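Local structure of protease Do-like 2, chloroplastic (Arabidopsis thaliana, 4FLN) at residues N89-E94 and D120-L125; V152-Y157 and P197-G202. The protein is a chloroplast serine protease that makes the primary cut in the photodamaged D1 protein of photosystem II. One frame throughout, in Å; residues are numbered along the deposited sequence.

Interaction 1: residues N89-E94 and D120-L125; sequences NAHCVE and DCDIAL
The imidazole of His91 meets the carboxylate of Asp122 through its ND1 edge, the two planes 28° apart, joining the short helical turn 90-93 to the start of strand 123-129 in the first barrel of a chymotrypsin-like protease. At the root of the imidazole, CB of His91 lies 3.8 Å from OD1 of Asp122. With CG set between the backbone N and the carbonyl carbon (chi1 85°), the ring is placed so that its ND1 edge faces the carboxylate, and CG comes to 4.0 Å from OD2. ND1 then makes the real bond, donating to OD2 at 3.0 Å on that oxygen's syn side, somewhat tilted from the ring plane; CE1 merely flanks the same oxygen. The other oxygen, OD1, takes the backbone NH of His91 at 2.8 Å through its syn lone pair, and more weakly that of Ala90. The side chain of Asn89 grips the aspartate's main chain: ND2 gives the carbonyl O of Asp122 a nearly straight bond of 2.9 Å, in the plane of the amide. Below this polar layer the methyl of Ala124 packs on Val93 CG2 at 3.7 Å and on Ala90 CA. With an alanine in place of Asp122, the imidazole would probably be free to turn and the NH of His91 would lose its acceptor. Both residues belong, by similarity, to the charge relay, and by engaging ND1 the carboxylate probably holds the ring's rotation, with NE2 turned toward Ser200.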
# COMPACT_ATOMS: atom_id res chain seq x y z
N ASN B 89 -21.39 -11.32 -26.74
CA ASN B 89 -20.26 -10.41 -26.84
C ASN B 89 -19.11 -11.12 -27.52
O ASN B 89 -18.97 -12.33 -27.41
CB ASN B 89 -19.83 -9.91 -25.47
CG ASN B 89 -20.77 -8.89 -24.90
OD1 ASN B 89 -21.27 -9.04 -23.79
ND2 ASN B 89 -21.04 -7.85 -25.67
N ALA B 90 -18.29 -10.37 -28.25
CA ALA B 90 -17.18 -11.01 -28.92
C ALA B 90 -16.14 -11.46 -27.90
O ALA B 90 -15.51 -12.50 -28.07
CB ALA B 90 -16.59 -10.08 -29.94
N HIS B 91 -15.99 -10.70 -26.83
CA HIS B 91 -14.99 -11.03 -25.81
C HIS B 91 -15.31 -12.34 -25.09
O HIS B 91 -14.42 -13.00 -24.55
CB HIS B 91 -14.77 -9.87 -24.82
CG HIS B 91 -15.75 -9.83 -23.68
ND1 HIS B 91 -16.67 -8.82 -23.52
CD2 HIS B 91 -15.93 -10.67 -22.63
CE1 HIS B 91 -17.38 -9.04 -22.43
NE2 HIS B 91 -16.94 -10.15 -21.87
N CYS B 92 -16.57 -12.75 -25.11
CA CYS B 92 -16.94 -14.05 -24.56
C CYS B 92 -16.29 -15.20 -25.34
O CYS B 92 -15.75 -16.13 -24.74
CB CYS B 92 -18.47 -14.24 -24.52
SG CYS B 92 -19.35 -13.03 -23.51
N VAL B 93 -16.36 -15.14 -26.67
CA VAL B 93 -15.82 -16.18 -27.54
C VAL B 93 -14.44 -15.85 -28.09
O VAL B 93 -13.93 -16.55 -28.95
CB VAL B 93 -16.76 -16.46 -28.72
CG1 VAL B 93 -18.05 -17.08 -28.24
CG2 VAL B 93 -17.01 -15.17 -29.49
N GLU B 94 -13.86 -14.75 -27.63
CA GLU B 94 -12.56 -14.32 -28.11
C GLU B 94 -11.51 -15.44 -28.05
O GLU B 94 -11.44 -16.18 -27.07
CB GLU B 94 -12.10 -13.10 -27.31
CG GLU B 94 -10.61 -13.01 -27.10
CD GLU B 94 -10.20 -11.71 -26.44
OE1 GLU B 94 -9.26 -11.73 -25.61
OE2 GLU B 94 -10.83 -10.67 -26.74
N ASP B 120 -14.78 -4.16 -32.43
CA ASP B 120 -14.95 -2.82 -31.87
C ASP B 120 -16.37 -2.50 -31.37
O ASP B 120 -16.55 -1.57 -30.58
CB ASP B 120 -14.41 -1.73 -32.82
CG ASP B 120 -14.74 -1.99 -34.27
OD1 ASP B 120 -15.04 -3.14 -34.62
OD2 ASP B 120 -14.67 -1.03 -35.08
N CYS B 121 -17.36 -3.25 -31.84
CA CYS B 121 -18.71 -3.15 -31.28
C CYS B 121 -18.98 -4.27 -30.26
O CYS B 121 -20.07 -4.33 -29.67
CB CYS B 121 -19.75 -3.20 -32.40
SG CYS B 121 -19.69 -4.72 -33.37
N ASP B 122 -18.00 -5.15 -30.09
CA ASP B 122 -18.07 -6.30 -29.18
C ASP B 122 -19.31 -7.19 -29.31
O ASP B 122 -20.03 -7.43 -28.34
CB ASP B 122 -17.84 -5.89 -27.72
CG ASP B 122 -17.55 -7.09 -26.82
OD1 ASP B 122 -17.08 -8.13 -27.33
OD2 ASP B 122 -17.80 -7.00 -25.60
N ILE B 123 -19.54 -7.68 -30.51
CA ILE B 123 -20.67 -8.55 -30.77
C ILE B 123 -20.19 -9.81 -31.48
O ILE B 123 -19.24 -9.77 -32.26
CB ILE B 123 -21.74 -7.83 -31.64
CG1 ILE B 123 -22.37 -6.67 -30.86
CG2 ILE B 123 -22.83 -8.79 -32.09
CD1 ILE B 123 -23.34 -5.86 -31.68
N ALA B 124 -20.83 -10.93 -31.19
CA ALA B 124 -20.53 -12.15 -31.92
C ALA B 124 -21.80 -12.94 -32.12
O ALA B 124 -22.69 -12.94 -31.27
CB ALA B 124 -19.48 -12.98 -31.20
N LEU B 125 -21.89 -13.60 -33.27
CA LEU B 125 -23.02 -14.45 -33.57
C LEU B 125 -22.53 -15.88 -33.45
O LEU B 125 -21.37 -16.16 -33.75
CB LEU B 125 -23.52 -14.17 -34.98
CG LEU B 125 -25.02 -13.95 -35.12
CD1 LEU B 125 -25.52 -13.04 -34.02
CD2 LEU B 125 -25.35 -13.37 -36.49

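Interaction 2: residues V152-Y157 and P197-G202; sequences VTVVGY and PGNSGG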
# COMPACT_ATOMS: atom_id res chain seq x y z
N VAL B 152 -35.57 -1.03 -17.52
CA VAL B 152 -34.79 -2.07 -18.19
C VAL B 152 -34.50 -3.24 -17.24
O VAL B 152 -34.31 -3.04 -16.05
CB VAL B 152 -33.44 -1.54 -18.71
CG1 VAL B 152 -32.80 -2.55 -19.67
CG2 VAL B 152 -33.62 -0.24 -19.40
N THR B 153 -34.49 -4.45 -17.77
CA THR B 153 -33.95 -5.57 -17.02
C THR B 153 -32.91 -6.29 -17.86
O THR B 153 -33.09 -6.49 -19.07
CB THR B 153 -35.02 -6.59 -16.53
OG1 THR B 153 -35.46 -7.39 -17.63
CG2 THR B 153 -36.21 -5.90 -15.91
N VAL B 154 -31.80 -6.65 -17.21
CA VAL B 154 -30.72 -7.39 -17.83
C VAL B 154 -30.79 -8.83 -17.34
O VAL B 154 -30.93 -9.06 -16.15
CB VAL B 154 -29.38 -6.76 -17.44
CG1 VAL B 154 -28.22 -7.73 -17.65
CG2 VAL B 154 -29.17 -5.46 -18.19
N VAL B 155 -30.72 -9.78 -18.27
CA VAL B 155 -30.77 -11.21 -17.93
C VAL B 155 -29.51 -11.95 -18.37
O VAL B 155 -29.05 -11.81 -19.50
CB VAL B 155 -31.99 -11.88 -18.59
CG1 VAL B 155 -31.98 -13.36 -18.31
CG2 VAL B 155 -33.27 -11.25 -18.07
N GLY B 156 -28.95 -12.75 -17.47
CA GLY B 156 -27.72 -13.45 -17.76
C GLY B 156 -27.33 -14.50 -16.73
O GLY B 156 -28.07 -14.78 -15.79
N TYR B 157 -26.15 -15.08 -16.91
CA TYR B 157 -25.68 -16.10 -15.99
C TYR B 157 -24.46 -15.63 -15.22
O TYR B 157 -23.37 -15.56 -15.78
CB TYR B 157 -25.37 -17.39 -16.75
CG TYR B 157 -26.59 -18.00 -17.39
CD1 TYR B 157 -27.31 -18.99 -16.73
CD2 TYR B 157 -27.04 -17.58 -18.63
CE1 TYR B 157 -28.44 -19.54 -17.30
CE2 TYR B 157 -28.17 -18.13 -19.21
CZ TYR B 157 -28.86 -19.11 -18.54
OH TYR B 157 -29.99 -19.67 -19.10
N PRO B 197 -20.07 -9.74 -14.57
CA PRO B 197 -19.29 -10.06 -15.77
C PRO B 197 -19.87 -11.23 -16.53
O PRO B 197 -20.03 -11.15 -17.75
CB PRO B 197 -17.92 -10.45 -15.20
CG PRO B 197 -17.97 -10.12 -13.72
CD PRO B 197 -19.21 -9.35 -13.45
N GLY B 198 -20.23 -12.29 -15.82
CA GLY B 198 -20.86 -13.44 -16.45
C GLY B 198 -22.16 -13.08 -17.16
O GLY B 198 -22.64 -13.84 -17.99
N ASN B 199 -22.72 -11.92 -16.83
CA ASN B 199 -24.01 -11.52 -17.37
C ASN B 199 -24.03 -10.90 -18.77
O ASN B 199 -25.07 -10.92 -19.42
CB ASN B 199 -24.79 -10.65 -16.38
CG ASN B 199 -25.67 -11.46 -15.49
OD1 ASN B 199 -25.31 -12.55 -15.06
ND2 ASN B 199 -26.86 -10.95 -15.21
N SER B 200 -22.91 -10.34 -19.22
CA SER B 200 -22.79 -9.98 -20.63
C SER B 200 -22.42 -11.29 -21.26
O SER B 200 -21.70 -12.06 -20.63
CB SER B 200 -21.67 -8.96 -20.84
OG SER B 200 -20.40 -9.48 -20.47
N GLY B 201 -22.86 -11.60 -22.46
CA GLY B 201 -23.64 -10.80 -23.39
C GLY B 201 -25.12 -11.13 -23.50
O GLY B 201 -25.65 -11.18 -24.61
N GLY B 202 -25.77 -11.52 -22.41
CA GLY B 202 -27.21 -11.72 -22.44
C GLY B 202 -28.01 -10.46 -22.78
O GLY B 202 -27.44 -9.38 -22.95
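Asn199 lays its amide over the peptide joining Gly156 to Tyr157, at the end of strand 151-156. This is the second six-stranded barrel of the chymotrypsin-like fold, and 197-202 carries the GNSGG signature around Ser200, the nucleophile by similarity. OD1 sits above the face of that peptide, 3.2 Å from Tyr157 N, an angle too poor for a hydrogen bond. The N-H goes instead to Ser77 OG, which also bonds Gly198 O and so ties the two segments together through a third residue. CG of Asn199 rests 3.6 Å from Gly156 CA, while ND2 looks back along the strand toward a methyl of Val154. The backbones come together with CA of Gly156 and CA of Asn199 4.2 Å apart, a fit in which a side chain on Gly156 would run into Asn199 O. Gly202 brings its CA to 3.5 Å from Val155 O in a C-H...O contact, just before strand 203-205, which pairs with strand 151-156 and closes the barrel. Inside the loop, Asn199 O accepts Gly202 N and closes a tight turn. Within the same loop, Ser200 OG donates to Pro197 O at 3.2 Å, in the carbonyl plane.

How the interactions relate
Interaction 1 belongs to the first barrel and interaction 2 to the second; their centres are about 14 Å apart, and the active site lies where the two barrels meet. Between them they supply the three charge relay residues assigned by similarity: His91 and Asp122 from interaction 1, Ser200 from interaction 2. The join is direct. Asn89 OD1 packs against Ser200 CB and Gly201 CA, so the residue that bonds the aspartate's carbonyl also borders the serine, and Cys92 SG lies 3.8 Å from Ser200 O. His91 CE1 approaches Ser200 OG to 3.6 Å, but NE2 is 3.8 Å from OG, too long for a hydrogen bond, which is consistent with a resting enzyme.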